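Long-range contacts in trans-4-hydroxy-L-proline dehydratase (Clostridioides difficile 70-100-2010, PDB 6VXC), which uses glycyl radical chemistry to dehydrate trans-4-hydroxy-L-proline to (S)-1-pyrroline-5-carboxylate in the anaerobic breakdown of hydroxyproline: residues F300-L305 with A361-G366; V336-Q341 with I393-N398. All coordinates share one frame; numbering follows the deposited sequence.

Contact 1 of 2, residues F300-L305 with A361-G366; sequences FTPGRL and ANINTG
The guanidinium of R304 meets the backbone of N364 and G366 along its edge: the carbonyl oxygen of N364 lies in its plane, that of G366 is tilted 29° from it. NH2 of R304 bonds to O of G366 at 2.8 Å, approaching from above the carbonyl plane, while the bond from NH1 to O of N364 is weak in angle. The R304 chain leaves the backbone pointing away from the strand and is folded back by bends at chi2 (-75°) and chi3 (-70°), which lays CD 3.9 Å from CB of N364. D306 forms a salt bridge with NH1 and also accepts from the backbone N of G366, tying the start of helix 305-318 to the end of the strand.

Farther along, O of G303 receives N of N364 at 3.2 Å. The hydroxyl of T301 works in two directions: OG1 donates to O of N362 at 2.7 Å and accepts N of G303 at 3.0 Å, closing an ST turn. Beside these polar links I363 packs against the loop, its CG2 4.1 Å from CB of L305.

The loop thus binds strand 362-366, outermost in its sheet, largely through backbone carbonyls. The N362 side chain bonds instead outside the two segments: ND2 to Y427 and to O of G453, next to C454, the probable radical cysteine, and OD1 to N398.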
# COMPACT_ATOMS: atom_id res chain seq x y z
N PHE A 300 5.85 -6.49 -2.80
CA PHE A 300 5.42 -7.09 -4.06
C PHE A 300 4.27 -8.03 -3.75
O PHE A 300 4.03 -8.37 -2.59
CB PHE A 300 6.59 -7.82 -4.77
CG PHE A 300 6.42 -7.95 -6.27
CD1 PHE A 300 5.98 -6.88 -7.03
CD2 PHE A 300 6.74 -9.12 -6.92
CE1 PHE A 300 5.85 -6.98 -8.40
CE2 PHE A 300 6.61 -9.23 -8.30
CZ PHE A 300 6.17 -8.17 -9.04
N THR A 301 3.53 -8.42 -4.78
CA THR A 301 2.42 -9.34 -4.57
C THR A 301 2.15 -10.10 -5.85
O THR A 301 2.23 -9.53 -6.94
CB THR A 301 1.12 -8.62 -4.14
OG1 THR A 301 0.01 -9.51 -4.26
CG2 THR A 301 0.86 -7.38 -5.00
N PRO A 302 1.77 -11.38 -5.76
CA PRO A 302 1.38 -12.10 -6.97
C PRO A 302 0.07 -11.62 -7.56
O PRO A 302 -0.26 -12.01 -8.70
CB PRO A 302 1.28 -13.55 -6.48
CG PRO A 302 0.90 -13.40 -5.05
CD PRO A 302 1.62 -12.20 -4.55
N GLY A 303 -0.67 -10.76 -6.86
CA GLY A 303 -1.91 -10.25 -7.40
C GLY A 303 -2.99 -11.31 -7.46
O GLY A 303 -3.50 -11.74 -6.42
N ARG A 304 -3.36 -11.74 -8.67
CA ARG A 304 -4.45 -12.70 -8.88
C ARG A 304 -3.91 -14.13 -8.75
O ARG A 304 -3.90 -14.92 -9.69
CB ARG A 304 -5.12 -12.45 -10.23
CG ARG A 304 -5.63 -11.01 -10.43
CD ARG A 304 -6.93 -10.68 -9.64
NE ARG A 304 -8.04 -11.42 -10.22
CZ ARG A 304 -8.59 -12.50 -9.68
NH1 ARG A 304 -8.14 -12.95 -8.52
NH2 ARG A 304 -9.56 -13.14 -10.31
N LEU A 305 -3.46 -14.42 -7.52
CA LEU A 305 -2.76 -15.67 -7.24
C LEU A 305 -3.59 -16.89 -7.61
O LEU A 305 -3.06 -17.83 -8.20
CB LEU A 305 -2.36 -15.71 -5.76
CG LEU A 305 -1.60 -16.93 -5.25
CD1 LEU A 305 -0.28 -17.12 -5.99
CD2 LEU A 305 -1.37 -16.84 -3.73
N ALA A 361 1.28 -6.17 1.05
CA ALA A 361 1.31 -7.10 -0.07
C ALA A 361 -0.10 -7.66 -0.22
O ALA A 361 -0.51 -8.54 0.53
CB ALA A 361 2.33 -8.20 0.13
N ASN A 362 -0.84 -7.13 -1.18
CA ASN A 362 -2.28 -7.31 -1.29
C ASN A 362 -2.60 -8.42 -2.31
O ASN A 362 -2.30 -8.28 -3.49
CB ASN A 362 -2.90 -5.98 -1.69
CG ASN A 362 -4.41 -5.98 -1.63
OD1 ASN A 362 -5.06 -6.98 -1.92
ND2 ASN A 362 -4.99 -4.83 -1.32
N ILE A 363 -3.22 -9.50 -1.84
CA ILE A 363 -3.63 -10.61 -2.69
C ILE A 363 -5.14 -10.53 -2.93
O ILE A 363 -5.91 -10.34 -1.98
CB ILE A 363 -3.20 -11.95 -2.07
CG1 ILE A 363 -1.66 -12.00 -1.96
CG2 ILE A 363 -3.74 -13.12 -2.88
CD1 ILE A 363 -1.06 -13.23 -1.30
N ASN A 364 -5.55 -10.62 -4.20
CA ASN A 364 -6.93 -10.53 -4.66
C ASN A 364 -7.40 -11.95 -5.04
O ASN A 364 -6.92 -12.52 -6.02
CB ASN A 364 -7.04 -9.62 -5.88
CG ASN A 364 -7.07 -8.12 -5.55
OD1 ASN A 364 -7.52 -7.34 -6.38
ND2 ASN A 364 -6.55 -7.70 -4.38
N THR A 365 -8.34 -12.50 -4.28
CA THR A 365 -8.87 -13.84 -4.52
C THR A 365 -10.33 -13.75 -4.95
O THR A 365 -11.10 -12.95 -4.40
CB THR A 365 -8.70 -14.70 -3.25
OG1 THR A 365 -7.31 -14.86 -2.96
CG2 THR A 365 -9.32 -16.10 -3.38
N GLY A 366 -10.71 -14.56 -5.93
CA GLY A 366 -12.07 -14.52 -6.43
C GLY A 366 -12.15 -13.88 -7.81
O GLY A 366 -11.54 -14.37 -8.76

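Contact 2 of 2, residues V336-Q341 with I393-N398; sequences VKFNNQ and IQPSSN
With CG of F338 set beside its own backbone N (chi1 -78°), the phenyl ring stands against P395, and a similar first torsion in Q394 (chi1 -62°), followed by an extended chain, carries its amide to the end of helix 324-339. The contact joins that helix to the loop entering strand 396-401, within the pyruvate formate lyase-like fold of the glycyl radical enzymes.

P395, which follows a cis peptide bond, lays its CB over one face of the F338 ring in a CH-pi contact, 4.0 Å from the centroid and displaced toward the rim. Its CD also packs on CB of F338 at 3.7 Å, and the two side chains run roughly perpendicular to each other. A361, just before strand 362-366, and Y283 of helix 276-293 touch the same phenyl group.

The polar half of the contact is built round the Q394 amide. NE2 donates to O of Q341 at 2.9 Å, a fairly straight bond (155°) that comes from above the carbonyl plane, so the turn leaving the helix is held by a side chain from the opposing loop. OE1 accepts from the backbone N of D359 and also from water 1, which donates to O of F338 as well and lies at the edge of the phenyl ring. Both amide ends of Q394 are therefore occupied, and its rotation is fixed by donor and acceptor alike.

CB of N339 packs on O of Q394 (3.8 Å), and its OD1 is linked to the loop by water, while ND2 is bonded to S36. Water 2 bridges OD1 of N339 to the backbone N of I393, donating to the first and accepting from the second, each at 2.9 Å.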
# COMPACT_ATOMS: atom_id res chain seq x y z
N VAL A 336 3.72 -17.52 5.56
CA VAL A 336 4.75 -17.26 6.56
C VAL A 336 5.89 -16.45 5.95
O VAL A 336 6.45 -15.57 6.60
CB VAL A 336 5.25 -18.58 7.17
CG1 VAL A 336 6.49 -18.32 8.01
CG2 VAL A 336 4.14 -19.26 8.00
N LYS A 337 6.26 -16.74 4.70
CA LYS A 337 7.36 -16.00 4.07
C LYS A 337 7.04 -14.50 3.99
O LYS A 337 7.89 -13.66 4.31
CB LYS A 337 7.69 -16.54 2.68
CG LYS A 337 8.15 -17.98 2.64
CD LYS A 337 9.39 -18.24 3.54
CE LYS A 337 10.58 -17.37 3.23
NZ LYS A 337 11.77 -17.65 4.12
N PHE A 338 5.82 -14.16 3.56
CA PHE A 338 5.40 -12.76 3.61
C PHE A 338 5.55 -12.19 5.02
O PHE A 338 6.08 -11.09 5.21
CB PHE A 338 3.94 -12.62 3.16
CG PHE A 338 3.72 -12.68 1.68
CD1 PHE A 338 4.01 -11.60 0.87
CD2 PHE A 338 3.13 -13.81 1.10
CE1 PHE A 338 3.76 -11.64 -0.49
CE2 PHE A 338 2.88 -13.86 -0.25
CZ PHE A 338 3.19 -12.78 -1.05
N ASN A 339 5.08 -12.93 6.03
CA ASN A 339 5.10 -12.44 7.40
C ASN A 339 6.50 -12.31 7.96
O ASN A 339 6.68 -11.64 8.99
CB ASN A 339 4.27 -13.35 8.32
CG ASN A 339 3.90 -12.67 9.63
OD1 ASN A 339 3.14 -11.70 9.65
ND2 ASN A 339 4.41 -13.19 10.73
N ASN A 340 7.50 -12.94 7.33
CA ASN A 340 8.89 -12.78 7.72
C ASN A 340 9.55 -11.50 7.19
O ASN A 340 10.68 -11.22 7.60
CB ASN A 340 9.73 -13.99 7.24
CG ASN A 340 9.50 -15.24 8.09
OD1 ASN A 340 8.82 -15.20 9.11
ND2 ASN A 340 10.09 -16.35 7.67
N GLN A 341 8.89 -10.73 6.31
CA GLN A 341 9.48 -9.54 5.68
C GLN A 341 8.77 -8.26 6.14
O GLN A 341 7.76 -7.86 5.53
CB GLN A 341 9.43 -9.63 4.15
CG GLN A 341 9.65 -11.04 3.56
CD GLN A 341 10.94 -11.68 4.03
OE1 GLN A 341 11.99 -11.05 4.08
NE2 GLN A 341 10.86 -12.96 4.36
N ILE A 393 -1.04 -11.01 9.65
CA ILE A 393 -1.38 -9.70 9.07
C ILE A 393 -0.63 -9.41 7.78
O ILE A 393 -0.99 -8.47 7.07
CB ILE A 393 -1.17 -8.55 10.08
CG1 ILE A 393 0.28 -8.49 10.57
CG2 ILE A 393 -2.15 -8.66 11.23
CD1 ILE A 393 0.51 -7.34 11.55
N GLN A 394 0.38 -10.21 7.45
CA GLN A 394 0.96 -10.24 6.11
C GLN A 394 0.87 -11.67 5.61
O GLN A 394 1.11 -12.59 6.37
CB GLN A 394 2.42 -9.80 6.11
CG GLN A 394 2.69 -8.39 6.58
CD GLN A 394 4.00 -7.86 5.98
OE1 GLN A 394 4.00 -7.31 4.88
NE2 GLN A 394 5.10 -8.02 6.70
N PRO A 395 0.50 -11.87 4.34
CA PRO A 395 0.09 -10.87 3.36
C PRO A 395 -1.29 -10.31 3.71
O PRO A 395 -1.97 -10.78 4.63
CB PRO A 395 0.02 -11.66 2.06
CG PRO A 395 -0.39 -13.04 2.51
CD PRO A 395 0.33 -13.24 3.82
N SER A 396 -1.70 -9.31 2.94
CA SER A 396 -3.03 -8.72 3.06
C SER A 396 -3.93 -9.49 2.11
O SER A 396 -3.96 -9.22 0.90
CB SER A 396 -2.94 -7.22 2.75
OG SER A 396 -4.19 -6.58 2.86
N SER A 397 -4.66 -10.48 2.65
CA SER A 397 -5.41 -11.45 1.85
C SER A 397 -6.86 -11.00 1.73
O SER A 397 -7.62 -11.03 2.71
CB SER A 397 -5.32 -12.85 2.48
OG SER A 397 -6.07 -13.78 1.71
N ASN A 398 -7.26 -10.61 0.53
CA ASN A 398 -8.56 -9.98 0.29
C ASN A 398 -9.29 -10.71 -0.83
O ASN A 398 -8.72 -11.55 -1.52
CB ASN A 398 -8.38 -8.50 -0.06
CG ASN A 398 -7.65 -7.77 1.02
OD1 ASN A 398 -8.09 -7.76 2.16
ND2 ASN A 398 -6.51 -7.23 0.70
O HOH W 1 5.47 -9.12 3.10
O HOH W 2 1.03 -11.58 11.63
O HOH W 3 4.66 -8.99 9.84

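How the contacts relate
Both contacts are buried near the middle of the chain, their centres 11 Å apart, and they serve neighbouring parallel strands of one mixed sheet. Contact 1 covers the outermost strand, 362-366, with a loop; contact 2 joins the approach to the next strand, 396-401, to a helix end. They meet directly: O of A361 probably accepts from N of S396 (2.8 Å), and N of I363 probably donates to O of S396. Contact 1 lies closer to the probable radical cysteine, and its polar links are direct; contact 2, where I393 and N339 are partly exposed, combines aromatic-proline packing and one direct side-chain-to-carbonyl bond with water bridges.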